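Local coordinates for protein sugar-phosphate aldolase (Thermotoga maritima, PDB 1PVT) that belongs to the class II aldolase and adducin family, and has the mixed alpha/beta fold of AraD-like proteins, at residues A[163-168]-A[177-182]; A[21-26]-A[124-129]; A[35-40]-A[57-62]. One frame throughout, in Å; residues are numbered along the deposited sequence.

All three contacts reach the same mixed nine-stranded sheet, the core of this AraD-like fold, but at well-separated places. Contact 1 packs helix 173-182 against strand 163-165, one of the two edge strands. Contact 2 pins the loop after helix 2-19 to the end of the inner strand 122-126, and contact 3 folds the loop after strand 28-34 over strand 58-63. The centres of contacts 1 and 2 are 19 Å apart, while contact 3 has its centre 26 Å from each of them; contacts 2 and 3 lie on opposite sides of the chain's centre. Along the chain, contact 3 is nested inside the loop that contact 2 closes, and contact 1 follows both.

Contact 1: A[163-168]-A[177-182]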
loop_
_atom_site.group_PDB
_atom_site.type_symbol
_atom_site.label_atom_id
_atom_site.label_comp_id
_atom_site.label_asym_id
_atom_site.label_seq_id
_atom_site.Cartn_x
_atom_site.Cartn_y
_atom_site.Cartn_z
ATOM N N SER A 163 -12.227 5.297 2.768
ATOM C CA SER A 163 -13.193 4.968 1.733
ATOM C C SER A 163 -12.964 3.555 1.212
ATOM O O SER A 163 -11.831 3.071 1.172
ATOM C CB SER A 163 -13.076 5.965 0.587
ATOM O OG SER A 163 -11.749 5.986 0.096
ATOM N N VAL A 164 -14.047 2.895 0.818
ATOM C CA VAL A 164 -13.963 1.541 0.297
ATOM C C VAL A 164 -13.911 1.630 -1.214
ATOM O O VAL A 164 -14.343 2.619 -1.788
ATOM C CB VAL A 164 -15.187 0.713 0.701
ATOM C CG1 VAL A 164 -15.031 -0.706 0.209
ATOM C CG2 VAL A 164 -15.358 0.739 2.202
ATOM N N VAL A 165 -13.385 0.595 -1.855
ATOM C CA VAL A 165 -13.275 0.575 -3.309
ATOM C C VAL A 165 -13.717 -0.767 -3.896
ATOM O O VAL A 165 -13.135 -1.807 -3.583
ATOM C CB VAL A 165 -11.822 0.850 -3.750
ATOM C CG1 VAL A 165 -11.686 0.666 -5.257
ATOM C CG2 VAL A 165 -11.416 2.256 -3.348
ATOM N N GLU A 166 -14.740 -0.740 -4.751
ATOM C CA GLU A 166 -15.248 -1.957 -5.383
ATOM C C GLU A 166 -14.107 -2.599 -6.169
ATOM O O GLU A 166 -13.669 -2.083 -7.201
ATOM C CB GLU A 166 -16.411 -1.644 -6.331
ATOM C CG GLU A 166 -17.167 -0.347 -6.039
ATOM C CD GLU A 166 -16.371 0.905 -6.421
ATOM O OE1 GLU A 166 -15.835 0.950 -7.556
ATOM O OE2 GLU A 166 -16.290 1.846 -5.594
ATOM N N PHE A 167 -13.629 -3.728 -5.658
ATOM C CA PHE A 167 -12.532 -4.467 -6.263
ATOM C C PHE A 167 -13.007 -5.236 -7.491
ATOM O O PHE A 167 -13.886 -6.094 -7.389
ATOM C CB PHE A 167 -11.958 -5.446 -5.238
ATOM C CG PHE A 167 -10.563 -5.909 -5.551
ATOM C CD1 PHE A 167 -9.462 -5.268 -4.991
ATOM C CD2 PHE A 167 -10.350 -6.984 -6.410
ATOM C CE1 PHE A 167 -8.166 -5.694 -5.282
ATOM C CE2 PHE A 167 -9.057 -7.415 -6.705
ATOM C CZ PHE A 167 -7.963 -6.770 -6.140
ATOM N N GLU A 168 -12.414 -4.941 -8.645
ATOM C CA GLU A 168 -12.793 -5.611 -9.885
ATOM C C GLU A 168 -11.641 -6.411 -10.493
ATOM O O GLU A 168 -11.695 -7.640 -10.583
ATOM C CB GLU A 168 -13.279 -4.584 -10.915
ATOM C CG GLU A 168 -14.415 -3.660 -10.457
ATOM C CD GLU A 168 -15.753 -4.369 -10.303
ATOM O OE1 GLU A 168 -16.084 -5.215 -11.162
ATOM O OE2 GLU A 168 -16.482 -4.063 -9.330
ATOM N N LEU A 177 -6.723 4.112 -10.630
ATOM C CA LEU A 177 -7.539 5.275 -10.956
ATOM C C LEU A 177 -8.678 5.356 -9.937
ATOM O O LEU A 177 -8.853 6.381 -9.259
ATOM C CB LEU A 177 -8.101 5.141 -12.375
ATOM C CG LEU A 177 -7.087 4.904 -13.499
ATOM C CD1 LEU A 177 -7.832 4.773 -14.811
ATOM C CD2 LEU A 177 -6.084 6.043 -13.565
ATOM N N LYS A 178 -9.444 4.269 -9.828
ATOM C CA LYS A 178 -10.544 4.213 -8.871
ATOM C C LYS A 178 -10.040 4.658 -7.493
ATOM O O LYS A 178 -10.525 5.635 -6.916
ATOM C CB LYS A 178 -11.085 2.785 -8.763
ATOM C CG LYS A 178 -11.859 2.286 -9.967
ATOM C CD LYS A 178 -12.761 1.112 -9.572
ATOM C CE LYS A 178 -13.790 0.807 -10.656
ATOM N NZ LYS A 178 -14.832 -0.169 -10.214
ATOM N N THR A 179 -9.050 3.924 -6.990
ATOM C CA THR A 179 -8.449 4.181 -5.691
ATOM C C THR A 179 -8.093 5.636 -5.458
ATOM O O THR A 179 -8.429 6.205 -4.420
ATOM C CB THR A 179 -7.179 3.346 -5.509
ATOM O OG1 THR A 179 -7.527 1.958 -5.516
ATOM C CG2 THR A 179 -6.484 3.699 -4.196
ATOM N N VAL A 180 -7.403 6.236 -6.420
ATOM C CA VAL A 180 -6.998 7.629 -6.289
ATOM C C VAL A 180 -8.191 8.544 -6.031
ATOM O O VAL A 180 -8.112 9.465 -5.219
ATOM C CB VAL A 180 -6.252 8.122 -7.549
ATOM C CG1 VAL A 180 -5.770 9.554 -7.347
ATOM C CG2 VAL A 180 -5.077 7.207 -7.845
ATOM N N GLU A 181 -9.298 8.279 -6.717
ATOM C CA GLU A 181 -10.505 9.088 -6.562
ATOM C C GLU A 181 -11.035 9.068 -5.130
ATOM O O GLU A 181 -11.324 10.118 -4.547
ATOM C CB GLU A 181 -11.586 8.582 -7.511
ATOM C CG GLU A 181 -11.089 8.392 -8.926
ATOM C CD GLU A 181 -12.174 7.889 -9.852
ATOM O OE1 GLU A 181 -12.848 6.900 -9.485
ATOM O OE2 GLU A 181 -12.346 8.477 -10.946
ATOM N N LYS A 182 -11.173 7.866 -4.576
ATOM C CA LYS A 182 -11.662 7.692 -3.216
ATOM C C LYS A 182 -10.566 8.175 -2.273
ATOM O O LYS A 182 -10.832 8.703 -1.193
ATOM C CB LYS A 182 -11.956 6.217 -2.959
ATOM C CG LYS A 182 -12.406 5.447 -4.196
ATOM C CD LYS A 182 -13.704 5.988 -4.776
ATOM C CE LYS A 182 -14.043 5.295 -6.095
ATOM N NZ LYS A 182 -14.206 3.815 -5.954
#
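A beta-alpha-beta unit is formed by strand 163-165, helix 173-182 and strand 188-191, and Val165 and Glu166 meet Lys178 and Lys182 where its first strand faces its helix. The segment axes run nearly antiparallel, at 165°, and come within 8.6 Å of each other. Val165 supplies the apolar part. Its two methyls divide the work: CG2 lies 3.4 Å from CG of Lys182, against the start of that lysine's chain, whereas CG1 is 4.1 Å from CB of Lys178, one helical turn earlier. Val165 also rests on Val189 and Trp191 of the third element.

Above this layer the carboxylate of Glu166 is shared by two ammonium groups. A bend at chi2 (73°) brings it back toward the helix, across both lysine chains at about a right angle. OE1 receives NZ of Lys178 at 3.1 Å, nearly in line with its C-O bond; OE2 is met by NZ of Lys182 at 2.9 Å from the syn side, 16° out of the carboxylate plane. Lys178 reaches this point with an extended chain, Lys182 by bending at chi2 and chi4. Glu168 adds a more distant opposite charge, its OE2 being 4.3 Å from NZ of Lys178. At the other end OG of Ser163 makes a weak hydrogen bond of 3.1 Å to the carbonyl O of Lys182, the last residue of the helix.

Strands 163-165 and 188-191 are parallel neighbours at the sheet margin, so the helix spans them as the connection of a classic beta-alpha-beta crossover, with Val165 packed beneath it and a Glu166-Lys178-Lys182 salt-bridge network beside it.

Contact 2: A[21-26]-A[124-129]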
loop_
_atom_site.group_PDB
_atom_site.type_symbol
_atom_site.label_atom_id
_atom_site.label_comp_id
_atom_site.label_asym_id
_atom_site.label_seq_id
_atom_site.Cartn_x
_atom_site.Cartn_y
_atom_site.Cartn_z
ATOM N N GLY A 21 1.714 -10.757 11.780
ATOM C CA GLY A 21 0.716 -11.451 10.992
ATOM C C GLY A 21 -0.117 -10.590 10.071
ATOM O O GLY A 21 -1.042 -11.077 9.409
ATOM N N LEU A 22 0.197 -9.306 10.017
ATOM C CA LEU A 22 -0.534 -8.401 9.148
ATOM C C LEU A 22 -0.463 -8.844 7.678
ATOM O O LEU A 22 -1.361 -8.563 6.889
ATOM C CB LEU A 22 0.025 -6.998 9.326
ATOM C CG LEU A 22 -0.301 -6.451 10.717
ATOM C CD1 LEU A 22 0.483 -5.168 11.032
ATOM C CD2 LEU A 22 -1.788 -6.202 10.761
ATOM N N SER A 23 0.597 -9.553 7.309
ATOM C CA SER A 23 0.733 -10.018 5.935
ATOM C C SER A 23 1.134 -11.502 5.889
ATOM O O SER A 23 2.001 -11.945 6.646
ATOM C CB SER A 23 1.767 -9.165 5.210
ATOM O OG SER A 23 1.643 -9.351 3.820
ATOM N N GLU A 24 0.497 -12.269 5.004
ATOM C CA GLU A 24 0.786 -13.699 4.883
ATOM C C GLU A 24 1.040 -14.169 3.459
ATOM O O GLU A 24 0.538 -13.584 2.503
ATOM C CB GLU A 24 -0.361 -14.518 5.466
ATOM C CG GLU A 24 -0.299 -14.688 6.972
ATOM C CD GLU A 24 -1.380 -15.621 7.492
ATOM O OE1 GLU A 24 -1.292 -16.047 8.668
ATOM O OE2 GLU A 24 -2.319 -15.925 6.720
ATOM N N ALA A 25 1.799 -15.248 3.326
ATOM C CA ALA A 25 2.105 -15.766 2.012
ATOM C C ALA A 25 2.805 -14.633 1.279
ATOM O O ALA A 25 3.713 -14.010 1.820
ATOM C CB ALA A 25 0.828 -16.148 1.298
ATOM N N ASN A 26 2.369 -14.352 0.059
ATOM C CA ASN A 26 2.962 -13.284 -0.737
ATOM C C ASN A 26 1.935 -12.195 -0.951
ATOM O O ASN A 26 2.105 -11.330 -1.804
ATOM C CB ASN A 26 3.386 -13.828 -2.083
ATOM C CG ASN A 26 2.406 -14.837 -2.609
ATOM O OD1 ASN A 26 1.190 -14.623 -2.563
ATOM N ND2 ASN A 26 2.919 -15.954 -3.107
ATOM N N VAL A 124 1.529 1.005 1.309
ATOM C CA VAL A 124 1.613 -0.334 1.870
ATOM C C VAL A 124 0.276 -1.011 1.657
ATOM O O VAL A 124 -0.748 -0.487 2.088
ATOM C CB VAL A 124 1.895 -0.293 3.403
ATOM C CG1 VAL A 124 1.824 -1.679 3.979
ATOM C CG2 VAL A 124 3.254 0.289 3.688
ATOM N N HIS A 125 0.282 -2.158 0.982
ATOM C CA HIS A 125 -0.945 -2.924 0.749
ATOM C C HIS A 125 -0.828 -4.318 1.386
ATOM O O HIS A 125 0.081 -5.093 1.053
ATOM C CB HIS A 125 -1.226 -3.082 -0.748
ATOM C CG HIS A 125 -2.318 -4.063 -1.049
ATOM N ND1 HIS A 125 -2.106 -5.213 -1.779
ATOM C CD2 HIS A 125 -3.621 -4.087 -0.680
ATOM C CE1 HIS A 125 -3.232 -5.903 -1.846
ATOM N NE2 HIS A 125 -4.166 -5.242 -1.187
ATOM N N THR A 126 -1.751 -4.639 2.290
ATOM C CA THR A 126 -1.712 -5.928 2.967
ATOM C C THR A 126 -3.128 -6.384 3.323
ATOM O O THR A 126 -4.089 -5.652 3.097
ATOM C CB THR A 126 -0.814 -5.829 4.232
ATOM O OG1 THR A 126 -0.436 -7.142 4.665
ATOM C CG2 THR A 126 -1.535 -5.094 5.349
ATOM N N HIS A 127 -3.252 -7.596 3.861
ATOM C CA HIS A 127 -4.555 -8.160 4.222
ATOM C C HIS A 127 -4.691 -8.443 5.706
ATOM O O HIS A 127 -4.562 -9.580 6.148
ATOM C CB HIS A 127 -4.796 -9.462 3.456
ATOM C CG HIS A 127 -4.670 -9.308 1.978
ATOM N ND1 HIS A 127 -3.478 -9.494 1.314
ATOM C CD2 HIS A 127 -5.560 -8.885 1.048
ATOM C CE1 HIS A 127 -3.637 -9.186 0.037
ATOM N NE2 HIS A 127 -4.891 -8.813 -0.151
ATOM N N PRO A 128 -4.965 -7.409 6.499
ATOM C CA PRO A 128 -5.108 -7.604 7.936
ATOM C C PRO A 128 -6.278 -8.525 8.228
ATOM O O PRO A 128 -7.375 -8.328 7.704
ATOM C CB PRO A 128 -5.357 -6.194 8.445
ATOM C CG PRO A 128 -4.632 -5.353 7.469
ATOM C CD PRO A 128 -5.037 -5.982 6.164
ATOM N N LEU A 129 -6.030 -9.522 9.070
ATOM C CA LEU A 129 -7.030 -10.499 9.476
ATOM C C LEU A 129 -8.359 -9.902 9.953
ATOM O O LEU A 129 -9.427 -10.267 9.471
ATOM C CB LEU A 129 -6.440 -11.360 10.585
ATOM C CG LEU A 129 -7.427 -11.905 11.611
ATOM C CD1 LEU A 129 -8.300 -12.942 10.955
ATOM C CD2 LEU A 129 -6.678 -12.510 12.783
#
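The loop joining helix 2-19 to strand 28-34 is fastened to the end of strand 122-126 through Thr126, whose hydroxyl grips the backbone of Leu22. OG1 of Thr126 donates a hydrogen bond of 2.8 Å to the carbonyl O of Leu22. The donor approaches from above the carbonyl plane, 51° out of it, with a C=O...donor angle of 113°, so the bond does not follow a lone pair. With chi1 at -162° the hydroxyl lies opposite the backbone N of Thr126, and the threonine turns its oxygen to the loop. The same oxygen is 3.0 Å from CB of Ser23, so Thr126 meets the carbonyl of one loop residue and the side chain of the next. OG of Ser23 has its own acceptor, the carbonyl O of Ala27, in a hydrogen bond within the loop.

Beyond the strand, Pro128 continues the contact with apolar packing: its CB is 4.3 Å from CD2 of Leu22. The proline occupies the N-cap position of helix 129-134, so the loop leans on the junction between strand and helix. His125-Thr126-His127 is consistent with the His-X-His motif that supplies metal ligands in class II relatives. Thr126 is the middle residue, turned to the loop, while His125 makes a hydrogen bond to the carbonyl O of His194.

Leu22 and Pro128 are both covered by Glu214 of helix 203-224, and Leu22 also touches Tyr207 of that helix. Leu17 of helix 2-19 also packs on Leu22 and Ser23, while Thr126 pairs through its backbone with Val196 of strand 196-200, the next strand in the sheet.

Contact 3: A[35-40]-A[57-62]; sequences DERPEG and EMYLLI
The planes of the Arg37 guanidinium and the Glu57 carboxylate stand almost perpendicular, 88° apart, so their salt bridge is not the flat, side-by-side kind. NH2 of Arg37 is 2.9 Å from OE1 of Glu57, while OE2 lies over one face of the guanidinium, 3.7 Å from CZ. Arg37 gets there with a chain extended from CG to NE, running obliquely past Tyr59: its CG passes 3.1 Å from CE2 of the ring, with CB and CD on either side of it in the chain, and NE stands at the ring edge, in its plane.

Tyr59 belongs to strand 58-63, an inner strand of the sheet between strands 28-34 and 79-84, and the loop 35-40 leaves the end of strand 28-34 to fold over it. The proline of that loop makes the second half of the contact. CD of Pro38 sits over the centre of the Tyr59 ring, 14° off the normal, in a CH-pi contact, and the carbonyl O of Glu36 comes within 3.4 Å of CD2. His83 of strand 79-84 stacks on the same ring, and Tyr59 OH is hydrogen-bonded to the hydroxyl of Tyr41, just beyond the loop segment.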
loop_
_atom_site.group_PDB
_atom_site.type_symbol
_atom_site.label_atom_id
_atom_site.label_comp_id
_atom_site.label_asym_id
_atom_site.label_seq_id
_atom_site.Cartn_x
_atom_site.Cartn_y
_atom_site.Cartn_z
ATOM N N ASP A 35 12.358 10.707 -4.641
ATOM C CA ASP A 35 12.317 12.093 -5.114
ATOM C C ASP A 35 13.429 12.424 -6.120
ATOM O O ASP A 35 13.169 12.720 -7.289
ATOM C CB ASP A 35 12.419 13.024 -3.903
ATOM C CG ASP A 35 13.350 12.475 -2.831
ATOM O OD1 ASP A 35 13.038 11.408 -2.249
ATOM O OD2 ASP A 35 14.399 13.102 -2.577
ATOM N N GLU A 36 14.669 12.368 -5.649
ATOM C CA GLU A 36 15.827 12.659 -6.480
ATOM C C GLU A 36 16.007 11.554 -7.513
ATOM O O GLU A 36 15.059 11.179 -8.204
ATOM C CB GLU A 36 17.064 12.755 -5.592
ATOM C CG GLU A 36 16.784 13.474 -4.290
ATOM C CD GLU A 36 17.841 13.228 -3.241
ATOM O OE1 GLU A 36 18.962 13.752 -3.402
ATOM O OE2 GLU A 36 17.551 12.505 -2.260
ATOM N N ARG A 37 17.233 11.046 -7.612
ATOM C CA ARG A 37 17.564 9.973 -8.543
ATOM C C ARG A 37 18.638 9.115 -7.908
ATOM O O ARG A 37 19.485 9.614 -7.172
ATOM C CB ARG A 37 18.081 10.534 -9.863
ATOM C CG ARG A 37 17.164 11.567 -10.462
ATOM C CD ARG A 37 17.388 11.710 -11.946
ATOM N NE ARG A 37 16.371 12.566 -12.548
ATOM C CZ ARG A 37 16.262 12.774 -13.855
ATOM N NH1 ARG A 37 17.110 12.180 -14.682
ATOM N NH2 ARG A 37 15.312 13.571 -14.335
ATOM N N PRO A 38 18.617 7.808 -8.187
ATOM C CA PRO A 38 19.560 6.807 -7.672
ATOM C C PRO A 38 21.037 7.088 -7.975
ATOM O O PRO A 38 21.420 7.183 -9.140
ATOM C CB PRO A 38 19.083 5.518 -8.337
ATOM C CG PRO A 38 17.610 5.763 -8.527
ATOM C CD PRO A 38 17.587 7.174 -9.024
ATOM N N GLU A 39 21.860 7.213 -6.932
ATOM C CA GLU A 39 23.295 7.463 -7.114
ATOM C C GLU A 39 23.953 6.260 -7.791
ATOM O O GLU A 39 24.629 6.403 -8.813
ATOM C CB GLU A 39 23.991 7.744 -5.765
ATOM C CG GLU A 39 25.539 7.713 -5.837
ATOM C CD GLU A 39 26.232 8.197 -4.560
ATOM O OE1 GLU A 39 25.878 7.718 -3.454
ATOM O OE2 GLU A 39 27.144 9.050 -4.671
ATOM N N GLY A 40 23.761 5.076 -7.216
ATOM C CA GLY A 40 24.328 3.882 -7.810
ATOM C C GLY A 40 23.537 3.554 -9.060
ATOM O O GLY A 40 22.862 2.521 -9.138
ATOM N N GLU A 57 7.803 11.478 -15.002
ATOM C CA GLU A 57 8.927 10.576 -14.810
ATOM C C GLU A 57 9.159 10.433 -13.312
ATOM O O GLU A 57 8.944 11.390 -12.563
ATOM C CB GLU A 57 10.175 11.162 -15.459
ATOM C CG GLU A 57 11.460 10.507 -15.006
ATOM C CD GLU A 57 12.656 11.424 -15.169
ATOM O OE1 GLU A 57 12.590 12.576 -14.683
ATOM O OE2 GLU A 57 13.660 10.995 -15.776
HETATM N N MSE A 58 9.588 9.247 -12.875
HETATM C CA MSE A 58 9.858 9.002 -11.455
HETATM C C MSE A 58 10.682 7.749 -11.210
HETATM O O MSE A 58 10.899 6.941 -12.105
HETATM C CB MSE A 58 8.552 8.873 -10.661
HETATM C CG MSE A 58 7.719 7.651 -11.046
HETATM SE SE MSE A 58 6.331 7.131 -9.774
HETATM C CE MSE A 58 4.830 8.151 -10.451
ATOM N N TYR A 59 11.142 7.612 -9.973
ATOM C CA TYR A 59 11.907 6.452 -9.542
ATOM C C TYR A 59 11.152 5.887 -8.356
ATOM O O TYR A 59 10.905 6.593 -7.381
ATOM C CB TYR A 59 13.296 6.846 -9.061
ATOM C CG TYR A 59 14.233 7.331 -10.126
ATOM C CD1 TYR A 59 15.005 6.442 -10.868
ATOM C CD2 TYR A 59 14.396 8.692 -10.351
ATOM C CE1 TYR A 59 15.930 6.905 -11.800
ATOM C CE2 TYR A 59 15.307 9.163 -11.277
ATOM C CZ TYR A 59 16.076 8.276 -11.996
ATOM O OH TYR A 59 17.001 8.786 -12.879
ATOM N N LEU A 60 10.767 4.623 -8.428
ATOM C CA LEU A 60 10.065 4.051 -7.301
ATOM C C LEU A 60 10.542 2.644 -6.955
ATOM O O LEU A 60 10.889 1.831 -7.829
ATOM C CB LEU A 60 8.545 4.057 -7.531
ATOM C CG LEU A 60 7.894 2.799 -8.116
ATOM C CD1 LEU A 60 6.421 2.728 -7.722
ATOM C CD2 LEU A 60 8.066 2.792 -9.622
ATOM N N LEU A 61 10.572 2.396 -5.648
ATOM C CA LEU A 61 10.967 1.126 -5.072
ATOM C C LEU A 61 9.679 0.374 -4.806
ATOM O O LEU A 61 8.763 0.904 -4.181
ATOM C CB LEU A 61 11.715 1.360 -3.755
ATOM C CG LEU A 61 13.189 1.780 -3.820
ATOM C CD1 LEU A 61 13.613 2.442 -2.513
ATOM C CD2 LEU A 61 14.042 0.549 -4.137
ATOM N N ILE A 62 9.596 -0.850 -5.298
ATOM C CA ILE A 62 8.402 -1.639 -5.080
ATOM C C ILE A 62 8.795 -3.096 -4.942
ATOM O O ILE A 62 9.741 -3.561 -5.568
ATOM C CB ILE A 62 7.403 -1.479 -6.245
ATOM C CG1 ILE A 62 6.086 -2.186 -5.914
ATOM C CG2 ILE A 62 7.986 -2.078 -7.508
ATOM C CD1 ILE A 62 4.994 -1.962 -6.939
#